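Local coordinates for protein endo-beta-N-acetylglucosaminidase F1 (Bacteroides thetaiotaomicron VPI-5482, PDB 6TCV) that hydrolyses high-mannose N-glycans as an endo-beta-N-acetylglucosaminidase, probably cutting between the two N-acetylglucosamines of the glycan core, at residues V217-N222 / A273-A278; K266-E271 / V284-L289; V223-L226 / T232-Q235. The protein carries 2 engineered substitutions. All coordinates share one frame; numbering follows the deposited sequence.

Contact 1: residues V217-N222 / A273-A278; sequences VQCNPN and AQYCKA. With MAN (alpha-D-mannopyranose), chain B; MAN (alpha-D-mannopyranose), chain C.
The methyl CG1 of V217 sits over one face of the Y275 ring, 3.9 Å from the ring centroid and 19° off the ring normal, a CH-pi contact displaced toward the rim. With chi1 at 175°, this methyl lies opposite the backbone N of V217, on the side the tyrosine approaches. C219 adds a sulfur-aromatic contact, its SG 3.9 Å from Y275 CE2 and oblique to the ring. At the phenol end a water in the ring plane closes the circuit: Y275 OH donates to it at 2.5 Å, and the water donates to V217 O at 2.8 Å. A leucine in place of the tyrosine would probably leave this water without its phenol donor and the valine methyl without a flat surface to lie on. Just beyond C219 the chain turns into helix 221-228. N220 is its N-cap, OD1 taking a weak bond from N222 N and a hydrogen bond from V223 N, while ND2 gives an almost straight hydrogen bond (172°) of 3.0 Å to O3 of a bound mannose (chain C). The contact therefore ties helix 262-278 to strand 214-218, which pairs antiparallel with strand 198-209, where A204 meets both V217 and C219.

Contact 2: residues K266-E271 / V284-L289; sequences KDFARE and VNYADL. Engineered in segment 284-289: A287 (natural residue Asp), L289 (natural residue Glu). With NAG (2-acetamido-2-deoxy-beta-D-glucopyranose), chain D.
F268 turns the edge of its ring toward the ring of Y286, with F268 CE2 4.3 Å from Y286 CE1, a loose apolar approach. It joins helix and strand within a beta-alpha-beta unit, strand 243-249, helix 262-278 and strand 283-287, part of the (beta/alpha) barrel expected of a family 18 glycoside hydrolase. The CB of F268 heads neither at the strand nor away from it; CG anti to the backbone N (chi1 -173°) carries the ring inward, where it also meets L248 and L260. The CB of Y286 is directed toward the helix, and the hydroxyl comes near A269, Y286 OH lying 4.5 Å from A269 CA. That buried hydroxyl is satisfied by a hydrogen bond with T316 OG1 on the next helix, 306-319. One face of the tyrosine ring lies against V284 CG2, two residues back on the same side of the strand, 3.7 Å above the ring plane. Farther along, A287 and L289 are engineered, replacing an Asp and a Glu at positions consistent with the last two acidic residues of the family 18 DxxDxDxE motif. In this variant, the methyl CD2 of L289 lies 3.2 Å from O4 of a bound N-acetylglucosamine.

Contact 3: residues V223-L226 / T232-Q235; sequences VQYL and TLLQ
The L226 and L233 side chains meet across each other at about a right angle, one on helix 221-228 and one on helix 230-233. The methyl CD2 of L226 does most of the touching: it lies 3.8 Å from L233 CD1 and 3.9 Å from L233 CB, so it rests against both the root and one branch tip of the other leucine. The backbones are close as well: L226 CA and L233 CA are 6.4 Å apart. L234 extends this apolar patch from the following residue. L234 CD1 comes within 3.9 Å of the carbonyl O of L226, a plain van der Waals approach, while L234 CD2 stands 4.5 Å from L226 CD2. All three leucines are buried, which makes this the closely filled part of the contact.

The other side is thinner and faces solvent. Here Y225 offers the edge of its ring, CE1 lying 3.9 Å from L233 CD1, so the same methyl that meets L226 is met near the ring plane by the tyrosine. Chi1 of -172° sets the ring opposite the backbone N of Y225, swinging it back toward L233 although CB itself does not point there. Y225 as a whole is exposed, although its side chain also touches N440.

Between the segments the chain turns within a few residues, and N229 ND2 takes part in that turn by bonding to Y225 O. L234 leaves helical geometry after helix 230-233 and in the same position is the N-cap of helix 235-238. The leucine cluster thus joins helix 230-233 to helix 221-228, in the connection between strands 214-218 and 243-249, with L226 also reaching V176 just past strand 169-175.

Contacts 1 and 2 have centres 11 Å apart and share helix 262-278, whose residues meet both strand 214-218 and strand 283-287 of the same mixed sheet. They cross along the chain and touch directly: V217 N lies 2.9 Å from E271 OE2, probably a hydrogen bond, and V217 CG2 packs on F268 CE1. Contact 3 is nested inside the loop closed by contact 1 and shares helix 221-228 with it, again 11 Å between centres. It closes before contact 2 opens, and those two centres stand 20 Å apart. The segments of contacts 1 and 2 also hold residues beside the bound glycan, so this packing lies near the sugar.

Contact 1: residues V217-N222 / A273-A278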
# COMPACT_ATOMS: atom_id res chain seq x y z
N VAL A 217 9.14 9.07 13.82
CA VAL A 217 9.45 7.71 13.37
C VAL A 217 10.77 7.34 14.02
O VAL A 217 11.79 8.05 13.88
CB VAL A 217 9.56 7.69 11.85
CG1 VAL A 217 10.00 6.32 11.34
CG2 VAL A 217 8.27 8.10 11.21
N GLN A 218 10.78 6.22 14.72
CA GLN A 218 11.96 5.71 15.39
C GLN A 218 12.23 4.33 14.82
O GLN A 218 11.39 3.42 14.95
CB GLN A 218 11.71 5.66 16.90
CG GLN A 218 12.92 5.11 17.68
CD GLN A 218 12.71 5.05 19.19
OE1 GLN A 218 12.56 6.09 19.83
NE2 GLN A 218 12.74 3.86 19.76
N CYS A 219 13.42 4.14 14.28
CA CYS A 219 13.79 2.91 13.60
C CYS A 219 14.80 2.18 14.47
O CYS A 219 15.86 2.72 14.82
CB CYS A 219 14.43 3.23 12.24
SG CYS A 219 13.23 3.92 11.07
N ASN A 220 14.48 0.95 14.82
CA ASN A 220 15.41 0.10 15.54
C ASN A 220 16.59 -0.25 14.63
O ASN A 220 16.58 0.03 13.43
CB ASN A 220 14.71 -1.11 16.16
CG ASN A 220 14.31 -2.14 15.15
OD1 ASN A 220 15.09 -2.53 14.27
ND2 ASN A 220 13.13 -2.73 15.35
N PRO A 221 17.64 -0.83 15.18
CA PRO A 221 18.83 -1.03 14.33
C PRO A 221 18.61 -1.93 13.13
O PRO A 221 19.27 -1.75 12.09
CB PRO A 221 19.88 -1.62 15.28
CG PRO A 221 19.46 -1.13 16.64
CD PRO A 221 17.94 -1.14 16.59
N ASN A 222 17.68 -2.87 13.19
CA ASN A 222 17.41 -3.72 12.05
C ASN A 222 16.66 -2.98 10.95
O ASN A 222 16.98 -3.12 9.75
CB ASN A 222 16.62 -4.91 12.54
CG ASN A 222 17.36 -5.72 13.57
OD1 ASN A 222 18.53 -6.08 13.40
ND2 ASN A 222 16.73 -5.89 14.72
N ALA A 273 5.62 10.33 5.02
CA ALA A 273 5.76 10.53 3.60
C ALA A 273 7.20 10.84 3.26
O ALA A 273 7.69 10.44 2.19
CB ALA A 273 4.81 11.64 3.13
N GLN A 274 7.89 11.63 4.10
CA GLN A 274 9.29 11.96 3.82
C GLN A 274 10.14 10.71 3.84
O GLN A 274 11.02 10.56 2.99
CB GLN A 274 9.76 12.97 4.88
CG GLN A 274 11.13 13.53 4.57
CD GLN A 274 12.27 12.67 4.98
OE1 GLN A 274 12.21 12.02 6.00
NE2 GLN A 274 13.36 12.70 4.19
N TYR A 275 9.90 9.81 4.78
CA TYR A 275 10.62 8.52 4.78
C TYR A 275 10.37 7.76 3.48
O TYR A 275 11.30 7.20 2.89
CB TYR A 275 10.20 7.63 5.98
CG TYR A 275 11.05 7.80 7.20
CD1 TYR A 275 10.90 8.90 8.01
CD2 TYR A 275 11.97 6.81 7.56
CE1 TYR A 275 11.71 9.06 9.14
CE2 TYR A 275 12.75 6.96 8.66
CZ TYR A 275 12.60 8.07 9.44
OH TYR A 275 13.39 8.25 10.59
N CYS A 276 9.12 7.72 3.02
CA CYS A 276 8.80 6.95 1.83
C CYS A 276 9.42 7.57 0.61
O CYS A 276 9.78 6.84 -0.35
CB CYS A 276 7.27 6.80 1.70
SG CYS A 276 6.53 5.72 2.93
N LYS A 277 9.56 8.88 0.56
CA LYS A 277 10.23 9.54 -0.54
C LYS A 277 11.75 9.30 -0.46
O LYS A 277 12.39 8.90 -1.44
CB LYS A 277 9.92 11.04 -0.49
CG LYS A 277 10.54 11.81 -1.65
CD LYS A 277 10.23 13.29 -1.51
CE LYS A 277 11.21 14.16 -2.28
NZ LYS A 277 10.85 14.08 -3.70
N ALA A 278 12.35 9.54 0.69
CA ALA A 278 13.81 9.47 0.81
C ALA A 278 14.33 8.08 0.52
O ALA A 278 15.42 7.94 -0.05
CB ALA A 278 14.23 9.93 2.22
C1 MAN B . 13.32 -3.94 18.63
C2 MAN B . 14.53 -4.57 17.95
C3 MAN B . 14.71 -6.02 18.40
C4 MAN B . 14.76 -6.09 19.92
C5 MAN B . 13.47 -5.46 20.46
C6 MAN B . 13.43 -5.41 21.97
O2 MAN B . 15.69 -3.77 18.26
O3 MAN B . 15.88 -6.53 17.80
O4 MAN B . 14.81 -7.44 20.36
O5 MAN B . 13.41 -4.10 20.03
O6 MAN B . 12.14 -4.96 22.41
C1 MAN C . 9.98 -5.15 18.92
C2 MAN C . 10.93 -3.99 18.67
C3 MAN C . 10.24 -2.97 17.78
C4 MAN C . 9.72 -3.61 16.50
C5 MAN C . 8.86 -4.84 16.80
C6 MAN C . 8.53 -5.65 15.57
O2 MAN C . 12.14 -4.52 18.09
O3 MAN C . 11.17 -1.95 17.42
O4 MAN C . 8.87 -2.69 15.81
O5 MAN C . 9.58 -5.72 17.69
O6 MAN C . 7.78 -6.82 15.93
O HOH W 1 12.77 10.09 12.17

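Contact 2: residues K266-E271 / V284-L289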
# COMPACT_ATOMS: atom_id res chain seq x y z
N LYS A 266 -0.96 15.58 11.34
CA LYS A 266 -0.44 16.18 10.13
C LYS A 266 1.08 16.06 10.07
O LYS A 266 1.65 15.70 9.03
CB LYS A 266 -0.84 17.65 10.07
CG LYS A 266 -2.32 17.89 9.74
CD LYS A 266 -2.68 19.35 9.72
CE LYS A 266 -4.15 19.55 9.37
NZ LYS A 266 -4.60 20.93 9.62
N ASP A 267 1.76 16.41 11.16
CA ASP A 267 3.22 16.39 11.13
C ASP A 267 3.74 14.97 11.00
O ASP A 267 4.68 14.72 10.24
CB ASP A 267 3.82 17.08 12.35
CG ASP A 267 3.47 18.53 12.43
OD1 ASP A 267 3.03 19.17 11.48
OD2 ASP A 267 4.01 19.17 13.43
N PHE A 268 3.15 14.02 11.74
CA PHE A 268 3.67 12.66 11.67
C PHE A 268 3.41 12.08 10.29
O PHE A 268 4.30 11.41 9.73
CB PHE A 268 3.02 11.82 12.77
CG PHE A 268 3.62 10.45 12.89
CD1 PHE A 268 4.90 10.26 13.40
CD2 PHE A 268 2.93 9.35 12.39
CE1 PHE A 268 5.43 8.99 13.45
CE2 PHE A 268 3.47 8.12 12.44
CZ PHE A 268 4.73 7.95 12.97
N ALA A 269 2.24 12.38 9.70
CA ALA A 269 1.96 11.93 8.34
C ALA A 269 2.99 12.45 7.36
O ALA A 269 3.46 11.71 6.48
CB ALA A 269 0.59 12.47 7.93
N ARG A 270 3.39 13.71 7.52
CA ARG A 270 4.37 14.33 6.63
C ARG A 270 5.75 13.72 6.83
O ARG A 270 6.50 13.56 5.87
CB ARG A 270 4.32 15.86 6.79
CG ARG A 270 2.97 16.36 6.28
CD ARG A 270 2.56 17.73 6.76
NE ARG A 270 1.11 17.85 6.47
CZ ARG A 270 0.38 18.91 6.72
NH1 ARG A 270 0.94 19.97 7.26
NH2 ARG A 270 -0.92 18.93 6.43
N GLU A 271 6.07 13.31 8.07
CA GLU A 271 7.34 12.60 8.32
C GLU A 271 7.34 11.22 7.68
O GLU A 271 8.34 10.81 7.07
CB GLU A 271 7.57 12.53 9.83
CG GLU A 271 8.93 11.98 10.17
CD GLU A 271 9.31 12.22 11.59
OE1 GLU A 271 9.20 13.41 12.04
OE2 GLU A 271 9.93 11.35 12.22
N VAL A 284 2.86 2.82 3.35
CA VAL A 284 2.92 2.53 4.79
C VAL A 284 1.84 1.55 5.21
O VAL A 284 0.77 1.45 4.58
CB VAL A 284 2.78 3.87 5.58
CG1 VAL A 284 1.39 4.47 5.44
CG2 VAL A 284 3.12 3.71 7.06
N ASN A 285 2.11 0.80 6.27
CA ASN A 285 1.09 0.11 7.06
C ASN A 285 1.10 0.70 8.47
O ASN A 285 2.19 0.87 9.05
CB ASN A 285 1.33 -1.38 7.17
CG ASN A 285 0.29 -2.06 8.04
OD1 ASN A 285 -0.87 -2.32 7.57
ND2 ASN A 285 0.57 -2.27 9.24
N TYR A 286 -0.08 1.01 9.00
CA TYR A 286 -0.23 1.45 10.39
C TYR A 286 -0.87 0.33 11.22
O TYR A 286 -1.97 -0.15 10.90
CB TYR A 286 -1.12 2.69 10.42
CG TYR A 286 -0.47 3.95 9.87
CD1 TYR A 286 0.78 4.35 10.26
CD2 TYR A 286 -1.16 4.76 8.95
CE1 TYR A 286 1.34 5.53 9.80
CE2 TYR A 286 -0.60 5.95 8.48
CZ TYR A 286 0.65 6.33 8.93
OH TYR A 286 1.23 7.50 8.50
N ALA A 287 -0.18 0.00 12.32
CA ALA A 287 -0.62 -0.99 13.29
C ALA A 287 -0.63 -0.37 14.69
O ALA A 287 0.44 -0.08 15.27
CB ALA A 287 0.29 -2.21 13.20
N ASP A 288 -1.83 -0.15 15.20
CA ASP A 288 -2.04 0.50 16.49
C ASP A 288 -1.98 -0.51 17.62
O ASP A 288 -3.01 -1.01 18.08
CB ASP A 288 -3.37 1.25 16.53
CG ASP A 288 -3.66 1.84 17.91
OD1 ASP A 288 -2.69 2.27 18.61
OD2 ASP A 288 -4.84 1.91 18.30
N LEU A 289 -0.76 -0.86 18.01
CA LEU A 289 -0.47 -1.74 19.15
C LEU A 289 0.67 -1.16 19.96
O LEU A 289 1.53 -0.48 19.44
CB LEU A 289 -0.07 -3.18 18.72
CG LEU A 289 -1.16 -3.97 18.04
CD1 LEU A 289 -1.19 -3.77 16.56
CD2 LEU A 289 -1.02 -5.46 18.32
C1 NAG D . -2.68 -9.75 20.80
C2 NAG D . -1.19 -9.94 20.97
C3 NAG D . -0.43 -9.10 19.95
C4 NAG D . -0.97 -9.40 18.57
C5 NAG D . -2.45 -9.06 18.55
C6 NAG D . -3.11 -9.15 17.19
C7 NAG D . -0.62 -10.32 23.32
C8 NAG D . -0.39 -9.65 24.66
N2 NAG D . -0.79 -9.51 22.31
O3 NAG D . 0.96 -9.40 20.09
O4 NAG D . -0.19 -8.53 17.71
O5 NAG D . -3.08 -9.97 19.45
O6 NAG D . -2.86 -10.47 16.66
O7 NAG D . -0.65 -11.54 23.19

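Contact 3: residues V223-L226 / T232-Q235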
# COMPACT_ATOMS: atom_id res chain seq x y z
N VAL A 223 15.64 -2.21 11.33
CA VAL A 223 14.94 -1.37 10.36
C VAL A 223 15.91 -0.37 9.74
O VAL A 223 15.94 -0.18 8.51
CB VAL A 223 13.72 -0.70 11.03
CG1 VAL A 223 13.06 0.27 10.10
CG2 VAL A 223 12.72 -1.72 11.47
N GLN A 224 16.69 0.29 10.57
CA GLN A 224 17.60 1.31 10.07
C GLN A 224 18.61 0.70 9.11
O GLN A 224 18.95 1.32 8.10
CB GLN A 224 18.28 2.02 11.23
CG GLN A 224 19.07 3.29 10.78
CD GLN A 224 18.09 4.33 10.26
OE1 GLN A 224 17.17 4.72 10.96
NE2 GLN A 224 18.33 4.85 9.05
N TYR A 225 19.09 -0.52 9.40
CA TYR A 225 20.05 -1.16 8.51
C TYR A 225 19.43 -1.39 7.13
O TYR A 225 20.07 -1.17 6.10
CB TYR A 225 20.48 -2.51 9.09
CG TYR A 225 21.61 -3.11 8.30
CD1 TYR A 225 21.37 -3.93 7.22
CD2 TYR A 225 22.94 -2.90 8.69
CE1 TYR A 225 22.38 -4.47 6.52
CE2 TYR A 225 23.96 -3.48 7.98
CZ TYR A 225 23.67 -4.25 6.91
OH TYR A 225 24.73 -4.80 6.20
N LEU A 226 18.16 -1.84 7.06
CA LEU A 226 17.52 -2.04 5.77
C LEU A 226 17.40 -0.73 5.01
O LEU A 226 17.67 -0.68 3.81
CB LEU A 226 16.12 -2.63 5.92
CG LEU A 226 15.99 -4.09 6.31
CD1 LEU A 226 14.54 -4.44 6.51
CD2 LEU A 226 16.64 -4.95 5.27
N THR A 232 20.45 -2.42 -2.00
CA THR A 232 20.74 -3.84 -2.15
C THR A 232 19.73 -4.76 -1.51
O THR A 232 19.65 -5.91 -1.94
CB THR A 232 22.11 -4.18 -1.67
OG1 THR A 232 22.21 -3.82 -0.32
CG2 THR A 232 23.18 -3.36 -2.41
N LEU A 233 18.97 -4.31 -0.50
CA LEU A 233 18.08 -5.19 0.23
C LEU A 233 16.58 -4.93 0.01
O LEU A 233 15.78 -5.80 0.34
CB LEU A 233 18.40 -5.15 1.74
CG LEU A 233 19.81 -5.63 2.04
CD1 LEU A 233 20.04 -5.48 3.56
CD2 LEU A 233 20.03 -7.08 1.67
N LEU A 234 16.19 -3.81 -0.62
CA LEU A 234 14.78 -3.50 -0.83
C LEU A 234 14.47 -3.21 -2.29
O LEU A 234 13.53 -3.77 -2.86
CB LEU A 234 14.34 -2.27 -0.00
CG LEU A 234 14.58 -2.40 1.47
CD1 LEU A 234 14.13 -1.11 2.16
CD2 LEU A 234 13.83 -3.55 2.07
N GLN A 235 15.29 -2.42 -2.96
CA GLN A 235 15.02 -2.06 -4.35
C GLN A 235 14.99 -3.26 -5.29
O GLN A 235 14.25 -3.18 -6.30
CB GLN A 235 16.00 -0.98 -4.83
CG GLN A 235 15.89 0.34 -4.05
CD GLN A 235 14.52 0.98 -4.01
OE1 GLN A 235 13.80 0.95 -4.99
NE2 GLN A 235 14.10 1.48 -2.85